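MmeI (Methylophilus methylotrophus, PDB 5HR4) is a Type IIL restriction-modification enzyme that binds DNA and probably methylates adenine at N6 with S-adenosyl-L-methionine as the methyl donor. Local coordinates at residues F198-I204 and H431-M435; P157-I161 and C283-W287; P646-F652 and K713-R718. One frame throughout, in Å; residues are numbered along the deposited sequence.

Contact 1 of 3, residues F198-I204 and H431-M435. With CA (calcium ion), chain G.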
loop_
_atom_site.group_PDB
_atom_site.type_symbol
_atom_site.label_atom_id
_atom_site.label_comp_id
_atom_site.label_asym_id
_atom_site.label_seq_id
_atom_site.Cartn_x
_atom_site.Cartn_y
_atom_site.Cartn_z
ATOM N N PHE A 198 21.556 -18.626 12.669
ATOM C CA PHE A 198 20.561 -19.683 12.556
ATOM C C PHE A 198 21.200 -21.068 12.677
ATOM O O PHE A 198 20.610 -21.986 13.267
ATOM C CB PHE A 198 19.819 -19.537 11.228
ATOM C CG PHE A 198 18.894 -20.675 10.918
ATOM C CD1 PHE A 198 17.616 -20.714 11.466
ATOM C CD2 PHE A 198 19.296 -21.712 10.077
ATOM C CE1 PHE A 198 16.735 -21.760 11.169
ATOM C CE2 PHE A 198 18.436 -22.755 9.775
ATOM C CZ PHE A 198 17.145 -22.783 10.327
ATOM N N ALA A 199 22.413 -21.231 12.137
ATOM C CA ALA A 199 22.991 -22.563 12.007
ATOM C C ALA A 199 23.419 -23.135 13.351
ATOM O O ALA A 199 23.290 -24.347 13.577
ATOM C CB ALA A 199 24.174 -22.544 11.041
ATOM N N GLU A 200 23.953 -22.305 14.253
ATOM C CA GLU A 200 24.422 -22.874 15.514
ATOM C C GLU A 200 23.266 -23.257 16.434
ATOM O O GLU A 200 23.456 -24.073 17.346
ATOM C CB GLU A 200 25.372 -21.918 16.232
ATOM C CG GLU A 200 24.766 -20.610 16.686
ATOM C CD GLU A 200 25.820 -19.719 17.348
ATOM O OE1 GLU A 200 26.870 -20.288 17.743
ATOM O OE2 GLU A 200 25.608 -18.478 17.478
ATOM N N ASP A 201 22.077 -22.703 16.194
ATOM C CA ASP A 201 20.885 -22.966 16.986
ATOM C C ASP A 201 20.046 -24.093 16.404
ATOM O O ASP A 201 18.959 -24.392 16.913
ATOM C CB ASP A 201 20.052 -21.691 17.093
ATOM C CG ASP A 201 20.628 -20.727 18.070
ATOM O OD1 ASP A 201 21.512 -21.181 18.837
ATOM O OD2 ASP A 201 20.197 -19.547 18.076
ATOM N N THR A 202 20.518 -24.694 15.339
ATOM C CA THR A 202 19.935 -25.871 14.743
ATOM C C THR A 202 21.062 -26.902 14.672
ATOM O O THR A 202 22.119 -26.744 15.307
ATOM C CB THR A 202 19.318 -25.495 13.393
ATOM O OG1 THR A 202 18.356 -24.443 13.607
ATOM C CG2 THR A 202 18.608 -26.684 12.782
ATOM N N THR A 203 20.858 -27.951 13.903
ATOM C CA THR A 203 21.846 -29.006 13.816
ATOM C C THR A 203 22.798 -28.823 12.644
ATOM O O THR A 203 23.494 -29.774 12.276
ATOM C CB THR A 203 21.130 -30.343 13.718
ATOM O OG1 THR A 203 20.149 -30.254 12.675
ATOM C CG2 THR A 203 20.435 -30.627 15.045
ATOM N N ILE A 204 22.844 -27.630 12.052
ATOM C CA ILE A 204 23.743 -27.404 10.928
ATOM C C ILE A 204 25.185 -27.327 11.412
ATOM O O ILE A 204 26.056 -28.060 10.932
ATOM C CB ILE A 204 23.343 -26.141 10.152
ATOM C CG1 ILE A 204 21.944 -26.314 9.572
ATOM C CG2 ILE A 204 24.342 -25.921 9.039
ATOM C CD1 ILE A 204 21.477 -25.144 8.763
ATOM N N HIS A 431 15.710 -25.328 5.497
ATOM C CA HIS A 431 16.189 -26.129 6.618
ATOM C C HIS A 431 15.135 -26.280 7.703
ATOM O O HIS A 431 15.011 -27.355 8.299
ATOM C CB HIS A 431 17.426 -25.531 7.237
ATOM C CG HIS A 431 18.067 -26.437 8.229
ATOM N ND1 HIS A 431 18.531 -27.692 7.886
ATOM C CD2 HIS A 431 18.337 -26.280 9.546
ATOM C CE1 HIS A 431 19.061 -28.268 8.949
ATOM N NE2 HIS A 431 18.950 -27.436 9.970
ATOM N N GLN A 432 14.400 -25.204 8.012
ATOM C CA GLN A 432 13.327 -25.319 8.993
ATOM C C GLN A 432 12.349 -26.422 8.612
ATOM O O GLN A 432 11.958 -27.229 9.460
ATOM C CB GLN A 432 12.598 -23.987 9.146
ATOM C CG GLN A 432 13.156 -23.130 10.274
ATOM C CD GLN A 432 12.585 -21.743 10.261
ATOM O OE1 GLN A 432 12.070 -21.292 9.237
ATOM N NE2 GLN A 432 12.652 -21.055 11.405
ATOM N N MET A 433 11.983 -26.502 7.330
ATOM C CA MET A 433 11.073 -27.546 6.884
ATOM C C MET A 433 11.750 -28.912 6.861
ATOM O O MET A 433 11.132 -29.920 7.238
ATOM C CB MET A 433 10.505 -27.200 5.511
ATOM C CG MET A 433 9.653 -25.952 5.524
ATOM S SD MET A 433 8.387 -25.949 6.828
ATOM C CE MET A 433 7.482 -27.415 6.406
ATOM N N ASN A 434 13.008 -28.980 6.422
ATOM C CA ASN A 434 13.701 -30.265 6.462
ATOM C C ASN A 434 13.714 -30.819 7.880
ATOM O O ASN A 434 13.535 -32.028 8.080
ATOM C CB ASN A 434 15.129 -30.140 5.910
ATOM C CG ASN A 434 15.154 -29.617 4.489
ATOM O OD1 ASN A 434 14.215 -29.825 3.727
ATOM N ND2 ASN A 434 16.215 -28.898 4.134
ATOM N N MET A 435 13.895 -29.945 8.879
ATOM C CA MET A 435 13.826 -30.407 10.260
ATOM C C MET A 435 12.410 -30.870 10.608
ATOM O O MET A 435 12.237 -31.856 11.336
ATOM C CB MET A 435 14.287 -29.310 11.230
ATOM C CG MET A 435 15.808 -29.048 11.315
ATOM S SD MET A 435 16.947 -30.475 11.313
ATOM C CE MET A 435 16.253 -31.486 12.641
HETATM CA CA CA G . 21.822 -18.978 19.799
HETATM O O HOH W 1 24.018 -19.828 20.292
#
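The imidazole of His431, on helix 416-440, reaches into the turn at residues 201-204, after helix 183-200, and is surrounded there by Ile204, Phe198 and Thr202. Its CG stands opposite the backbone N (chi1 -170°), which carries the ring off the helix surface toward residues 198-204. Ile204 lies over one face, with CG1 3.5 Å from the centroid of the His431 ring in a CH-pi contact; CG of Met435, one helical turn further on, flanks the opposite face near the rim. The methyl CG2 of Thr202 comes in at the edge of the imidazole. Phe198 meets His431 rim to rim, the planes at 86°, and its CE2 is 3.5 Å from CD2 of His431. The edge of the phenyl ring also rests on Gln432, CE1 lying 3.9 Å from Gln432 CG, while the amide NE2 of Gln432 is hydrogen-bonded to the carbonyls of Ser288 and Ile290. Met435 is bent at chi2 and chi3, and its SD lies 3.5 Å from OG1 of Thr203, a hydroxyl that is also hydrogen-bonded to Tyr444 OH. In the same turn, Asp201 binds the calcium ion through both carboxylate oxygens. The contact joins the end region of helix 183-200, in the helicase spacer domain, to the methyltransferase domain. Its chemistry is van der Waals and CH-pi throughout, so the fit of these two segments rests on complementary shape, not on directed polar bonds.

Contact 2 of 3, residues P157-I161 and C283-W287. With CA (calcium ion), chain G.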
loop_
_atom_site.group_PDB
_atom_site.type_symbol
_atom_site.label_atom_id
_atom_site.label_comp_id
_atom_site.label_asym_id
_atom_site.label_seq_id
_atom_site.Cartn_x
_atom_site.Cartn_y
_atom_site.Cartn_z
ATOM N N PRO A 157 17.078 -22.891 28.356
ATOM C CA PRO A 157 17.150 -22.649 26.919
ATOM C C PRO A 157 17.324 -21.155 26.601
ATOM O O PRO A 157 17.072 -20.293 27.448
ATOM C CB PRO A 157 15.915 -23.197 26.238
ATOM N N GLN A 158 17.755 -20.856 25.378
ATOM C CA GLN A 158 18.021 -19.482 24.971
ATOM C C GLN A 158 16.731 -18.777 24.564
ATOM O O GLN A 158 15.831 -19.388 23.983
ATOM C CB GLN A 158 19.027 -19.456 23.816
ATOM C CG GLN A 158 20.384 -20.063 24.168
ATOM C CD GLN A 158 21.439 -19.857 23.081
ATOM O OE1 GLN A 158 21.126 -19.882 21.892
ATOM N NE2 GLN A 158 22.692 -19.636 23.490
ATOM N N ASP A 159 16.648 -17.479 24.862
ATOM C CA ASP A 159 15.450 -16.698 24.551
ATOM C C ASP A 159 15.218 -16.682 23.045
ATOM O O ASP A 159 16.123 -16.292 22.295
ATOM C CB ASP A 159 15.576 -15.255 25.056
ATOM C CG ASP A 159 15.646 -15.144 26.582
ATOM O OD1 ASP A 159 15.348 -16.136 27.284
ATOM O OD2 ASP A 159 15.983 -14.045 27.083
ATOM N N PRO A 160 14.050 -17.090 22.557
ATOM C CA PRO A 160 13.793 -16.991 21.115
ATOM C C PRO A 160 13.775 -15.543 20.660
ATOM O O PRO A 160 13.418 -14.636 21.410
ATOM C CB PRO A 160 12.422 -17.657 20.944
ATOM C CG PRO A 160 11.858 -17.766 22.314
ATOM C CD PRO A 160 13.006 -17.853 23.256
ATOM N N ILE A 161 14.200 -15.328 19.416
ATOM C CA ILE A 161 14.325 -13.974 18.893
ATOM C C ILE A 161 12.947 -13.358 18.710
ATOM O O ILE A 161 11.955 -14.051 18.462
ATOM C CB ILE A 161 15.095 -13.968 17.561
ATOM C CG1 ILE A 161 14.547 -15.049 16.639
ATOM C CG2 ILE A 161 16.579 -14.163 17.779
ATOM C CD1 ILE A 161 14.460 -14.604 15.221
ATOM N N CYS A 283 24.057 -13.946 19.248
ATOM C CA CYS A 283 24.268 -15.391 19.358
ATOM C C CYS A 283 23.467 -15.980 20.504
ATOM O O CYS A 283 22.942 -17.094 20.395
ATOM C CB CYS A 283 25.747 -15.722 19.557
ATOM S SG CYS A 283 26.798 -15.392 18.157
ATOM N N SER A 284 23.376 -15.260 21.622
ATOM C CA SER A 284 22.760 -15.864 22.794
ATOM C C SER A 284 21.259 -16.083 22.631
ATOM O O SER A 284 20.678 -16.820 23.434
ATOM C CB SER A 284 23.037 -15.021 24.035
ATOM O OG SER A 284 22.369 -13.785 23.949
ATOM N N LEU A 285 20.624 -15.496 21.616
ATOM C CA LEU A 285 19.225 -15.782 21.336
ATOM C C LEU A 285 19.094 -17.066 20.513
ATOM O O LEU A 285 20.068 -17.607 19.980
ATOM C CB LEU A 285 18.582 -14.613 20.602
ATOM C CG LEU A 285 18.747 -13.254 21.283
ATOM C CD1 LEU A 285 18.115 -12.147 20.454
ATOM C CD2 LEU A 285 18.166 -13.275 22.678
ATOM N N ASP A 286 17.864 -17.560 20.409
ATOM C CA ASP A 286 17.562 -18.758 19.633
ATOM C C ASP A 286 16.974 -18.311 18.298
ATOM O O ASP A 286 15.869 -17.759 18.251
ATOM C CB ASP A 286 16.604 -19.671 20.400
ATOM C CG ASP A 286 16.422 -21.033 19.739
ATOM O OD1 ASP A 286 17.289 -21.435 18.930
ATOM O OD2 ASP A 286 15.413 -21.715 20.044
ATOM N N TRP A 287 17.713 -18.535 17.217
ATOM C CA TRP A 287 17.264 -18.158 15.882
ATOM C C TRP A 287 16.423 -19.236 15.232
ATOM O O TRP A 287 16.012 -19.076 14.076
ATOM C CB TRP A 287 18.478 -17.801 15.010
ATOM C CG TRP A 287 19.071 -16.576 15.550
ATOM C CD1 TRP A 287 19.827 -16.475 16.671
ATOM C CD2 TRP A 287 18.859 -15.247 15.081
ATOM N NE1 TRP A 287 20.137 -15.166 16.914
ATOM C CE2 TRP A 287 19.561 -14.388 15.946
ATOM C CE3 TRP A 287 18.172 -14.701 13.995
ATOM C CZ2 TRP A 287 19.604 -13.002 15.757
ATOM C CZ3 TRP A 287 18.211 -13.331 13.810
ATOM C CH2 TRP A 287 18.920 -12.496 14.692
HETATM CA CA CA G . 21.822 -18.978 19.799
HETATM O O HOH W 1 24.018 -19.828 20.292
#
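A calcium site draws residues 157-161 and 283-287 together, taking ligands from each segment. Gln158 offers the amide oxygen OE1, 2.4 Å from the calcium ion, and the other segment presents two backbone carbonyls, Cys283 O at 2.3 Å and Leu285 O at 2.2 Å from the metal. Both oxygens of Asp201 and a water complete the six ligand atoms. The Gln158 chain is extended beyond CG and runs past the carbonyl of Ser284 on its way to the ion, while its NE2 makes a weak hydrogen bond to the metal-bound water. Next to the site the two backbones form a single beta bridge, Pro160 with Asp286, although neither segment is a regular strand. Asp286 N donates to Asp159 O over 2.9 Å, from well above the carbonyl plane, and Ile161 N donates to Asp286 O over 3.2 Å. Beyond the bridge the contact turns apolar. CG2 of Ile161 is centred over one face of the Trp287 indole, 3.7 Å from the centroid of its five-membered ring, and the same methyl lies 3.5 Å from CB of Leu285. With Trp287 replaced by an alanine, the Ile161 methyl would probably lose the flat surface it rests on, a gap would open beside Leu194 and Leu197 of helix 183-200, and the Leu282 carbonyl would lose its NE1 donor. The backbone N of Trp287 is hydrogen-bonded to Asp201 OD2, an oxygen that also binds the calcium ion.

Contact 3 of 3, residues P646-F652 and K713-R718. With nucleotides of chain C.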
loop_
_atom_site.group_PDB
_atom_site.type_symbol
_atom_site.label_atom_id
_atom_site.label_comp_id
_atom_site.label_asym_id
_atom_site.label_seq_id
_atom_site.Cartn_x
_atom_site.Cartn_y
_atom_site.Cartn_z
ATOM N N PRO A 646 -4.042 29.063 -0.697
ATOM C CA PRO A 646 -3.211 30.198 -0.251
ATOM C C PRO A 646 -1.722 30.075 -0.556
ATOM O O PRO A 646 -1.070 31.079 -0.879
ATOM C CB PRO A 646 -3.452 30.214 1.262
ATOM C CG PRO A 646 -3.758 28.761 1.589
ATOM C CD PRO A 646 -4.605 28.304 0.434
ATOM N N THR A 647 -1.185 28.862 -0.434
ATOM C CA THR A 647 0.256 28.596 -0.453
ATOM C C THR A 647 1.031 29.659 0.313
ATOM O O THR A 647 1.816 30.414 -0.253
ATOM C CB THR A 647 0.790 28.495 -1.877
ATOM O OG1 THR A 647 -0.087 27.685 -2.673
ATOM C CG2 THR A 647 2.164 27.847 -1.858
ATOM N N ASP A 648 0.804 29.722 1.628
ATOM C CA ASP A 648 1.334 30.841 2.400
ATOM C C ASP A 648 2.124 30.423 3.632
ATOM O O ASP A 648 2.505 31.285 4.425
ATOM C CB ASP A 648 0.203 31.784 2.824
ATOM C CG ASP A 648 -0.661 31.207 3.947
ATOM O OD1 ASP A 648 -0.650 29.964 4.144
ATOM O OD2 ASP A 648 -1.354 32.010 4.624
ATOM N N ASP A 649 2.374 29.139 3.821
ATOM C CA ASP A 649 2.955 28.642 5.067
ATOM C C ASP A 649 2.240 29.207 6.300
ATOM O O ASP A 649 2.850 29.362 7.368
ATOM C CB ASP A 649 4.453 28.937 5.128
ATOM C CG ASP A 649 5.160 28.069 6.138
ATOM O OD1 ASP A 649 5.136 26.830 5.973
ATOM O OD2 ASP A 649 5.738 28.621 7.093
ATOM N N GLY A 650 0.943 29.536 6.157
ATOM C CA GLY A 650 0.129 30.033 7.254
ATOM C C GLY A 650 0.217 31.522 7.526
ATOM O O GLY A 650 -0.553 32.032 8.355
ATOM N N ASN A 651 1.117 32.247 6.856
ATOM C CA ASN A 651 1.321 33.657 7.170
ATOM C C ASN A 651 0.060 34.495 6.995
ATOM O O ASN A 651 -0.082 35.526 7.661
ATOM C CB ASN A 651 2.459 34.193 6.321
ATOM C CG ASN A 651 3.775 33.533 6.657
ATOM O OD1 ASN A 651 4.351 32.795 5.845
ATOM N ND2 ASN A 651 4.266 33.788 7.868
ATOM N N PHE A 652 -0.869 34.074 6.154
ATOM C CA PHE A 652 -2.110 34.816 6.021
ATOM C C PHE A 652 -3.241 34.296 6.900
ATOM O O PHE A 652 -4.359 34.785 6.757
ATOM C CB PHE A 652 -2.577 34.823 4.564
ATOM C CG PHE A 652 -1.767 35.715 3.687
ATOM C CD1 PHE A 652 -0.963 36.692 4.243
ATOM C CD2 PHE A 652 -1.795 35.579 2.316
ATOM C CE1 PHE A 652 -0.203 37.519 3.456
ATOM C CE2 PHE A 652 -1.022 36.411 1.514
ATOM C CZ PHE A 652 -0.230 37.382 2.092
ATOM N N LYS A 713 7.053 37.305 4.444
ATOM C CA LYS A 713 7.211 35.897 4.819
ATOM C C LYS A 713 6.594 34.977 3.773
ATOM O O LYS A 713 7.162 33.918 3.450
ATOM C CB LYS A 713 6.603 35.633 6.196
ATOM C CG LYS A 713 7.640 35.317 7.276
ATOM C CD LYS A 713 7.538 36.267 8.456
ATOM C CE LYS A 713 8.637 36.001 9.489
ATOM N NZ LYS A 713 8.110 35.421 10.775
ATOM N N VAL A 714 5.458 35.378 3.208
ATOM C CA VAL A 714 4.886 34.621 2.099
ATOM C C VAL A 714 5.895 34.514 0.971
ATOM O O VAL A 714 6.218 33.412 0.506
ATOM C CB VAL A 714 3.570 35.259 1.618
ATOM C CG1 VAL A 714 3.100 34.600 0.338
ATOM C CG2 VAL A 714 2.491 35.159 2.701
ATOM N N GLN A 715 6.456 35.656 0.554
ATOM C CA GLN A 715 7.363 35.692 -0.594
ATOM C C GLN A 715 8.605 34.829 -0.380
ATOM O O GLN A 715 9.047 34.125 -1.296
ATOM C CB GLN A 715 7.765 37.137 -0.890
ATOM C CG GLN A 715 8.816 37.248 -1.991
ATOM C CD GLN A 715 8.900 38.622 -2.590
ATOM O OE1 GLN A 715 9.640 39.478 -2.096
ATOM N NE2 GLN A 715 8.137 38.852 -3.660
ATOM N N GLU A 716 9.191 34.869 0.819
ATOM C CA GLU A 716 10.385 34.070 1.062
ATOM C C GLU A 716 10.064 32.595 1.020
ATOM O O GLU A 716 10.826 31.802 0.451
ATOM C CB GLU A 716 11.016 34.442 2.394
ATOM C CG GLU A 716 11.856 35.696 2.261
ATOM C CD GLU A 716 11.907 36.530 3.519
ATOM O OE1 GLU A 716 11.256 36.146 4.520
ATOM O OE2 GLU A 716 12.607 37.573 3.500
ATOM N N PHE A 717 8.936 32.203 1.620
ATOM C CA PHE A 717 8.536 30.804 1.572
ATOM C C PHE A 717 8.263 30.392 0.138
ATOM O O PHE A 717 8.718 29.327 -0.312
ATOM C CB PHE A 717 7.305 30.565 2.459
ATOM C CG PHE A 717 6.613 29.243 2.211
ATOM C CD1 PHE A 717 6.999 28.095 2.903
ATOM C CD2 PHE A 717 5.582 29.143 1.279
ATOM C CE1 PHE A 717 6.358 26.847 2.666
ATOM C CE2 PHE A 717 4.939 27.916 1.038
ATOM C CZ PHE A 717 5.333 26.766 1.734
ATOM N N ARG A 718 7.545 31.240 -0.611
ATOM C CA ARG A 718 7.186 30.846 -1.969
ATOM C C ARG A 718 8.415 30.671 -2.855
ATOM O O ARG A 718 8.413 29.803 -3.733
ATOM C CB ARG A 718 6.201 31.843 -2.568
ATOM C CG ARG A 718 4.813 31.242 -2.794
ATOM C CD ARG A 718 3.692 32.053 -2.177
ATOM N NE ARG A 718 2.970 32.828 -3.175
ATOM C CZ ARG A 718 1.767 33.369 -2.981
ATOM N NH1 ARG A 718 1.136 33.211 -1.820
ATOM N NH2 ARG A 718 1.184 34.062 -3.956
ATOM P P DG C 9 0.570 25.722 2.546
ATOM O OP1 DG C 9 1.688 26.260 3.338
ATOM O OP2 DG C 9 -0.613 26.494 2.103
ATOM O "O5'" DG C 9 1.156 24.990 1.260
ATOM C "C5'" DG C 9 2.325 24.248 1.376
ATOM C "C4'" DG C 9 2.487 23.346 0.182
ATOM O "O4'" DG C 9 1.303 22.515 0.013
ATOM C "C3'" DG C 9 2.654 24.063 -1.150
ATOM O "O3'" DG C 9 3.453 23.256 -1.960
ATOM C "C2'" DG C 9 1.233 24.083 -1.677
ATOM C "C1'" DG C 9 0.854 22.671 -1.309
ATOM N N9 DG C 9 -0.560 22.404 -1.374
ATOM C C8 DG C 9 -1.604 23.274 -1.133
ATOM N N7 DG C 9 -2.765 22.735 -1.305
ATOM C C5 DG C 9 -2.467 21.414 -1.670
ATOM C C6 DG C 9 -3.314 20.321 -1.977
ATOM O O6 DG C 9 -4.548 20.289 -1.998
ATOM N N1 DG C 9 -2.581 19.183 -2.301
ATOM C C2 DG C 9 -1.210 19.105 -2.304
ATOM N N2 DG C 9 -0.667 17.932 -2.624
ATOM N N3 DG C 9 -0.428 20.105 -2.018
ATOM C C4 DG C 9 -1.116 21.219 -1.711
#
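Phe717 and Val714, on helix 705-719, receive the loop 646-652 through two CH-pi contacts. CB of Asp649 sits over one face of the Phe717 ring, 3.6 Å from its centroid, and the Asp649 carboxylate plane is turned 21° from the ring. Val714 points CG2 at a face of Phe652, 3.8 Å from that centroid and offset toward the rim, and the same methyl lies 3.7 Å from Asn651 CB. Thr647 adds its CG2 at the edge of Phe717.

In this loop of the target recognition domain, a type I' beta turn from Asp648 to Asn651 is combined with an Asx turn. Asp648 grips the turn with both carboxylate oxygens: OD1 accepts from Gly650 N at 2.6 Å, and OD2 accepts from Phe652 N. Its CG lies between the backbone N and the carbonyl carbon (chi1 74°), which turns the carboxylate toward these amides, both of which meet it from above its plane.

One hydrogen bond crosses between the segments: Arg718 NH1 donates to Thr647 O over 3.3 Å, from above the carbonyl plane. NH2 of the same guanidinium is held by the carbonyls of Lys735 and Ser729.

The loop and helix also meet DNA. Asp649 N makes a weak hydrogen bond to OP1 of DG9 of chain C, 3.0 Å away, and the edge of Phe717 brings CZ to 3.9 Å from C5' of that nucleotide.

From the N terminus of the model, residues 157-161 pair with 283-287, so contact 2 closes a mostly helical loop that includes helix 183-200. Contact 1 opens inside that loop, at 198-204, and closes only at 431-435, so the two cross; their centres are 13 Å apart and both touch the same calcium ion and water. Together they bring together the segment before helix 163-178, the end region of helix 183-200, the loop after helix 273-283 and helix 416-440. Contact 3 follows in series, closing a shorter loop between 646-652 and 713-718 within the target recognition domain, about 61 Å from contact 1 between centres and on the opposite side of the chain's centre.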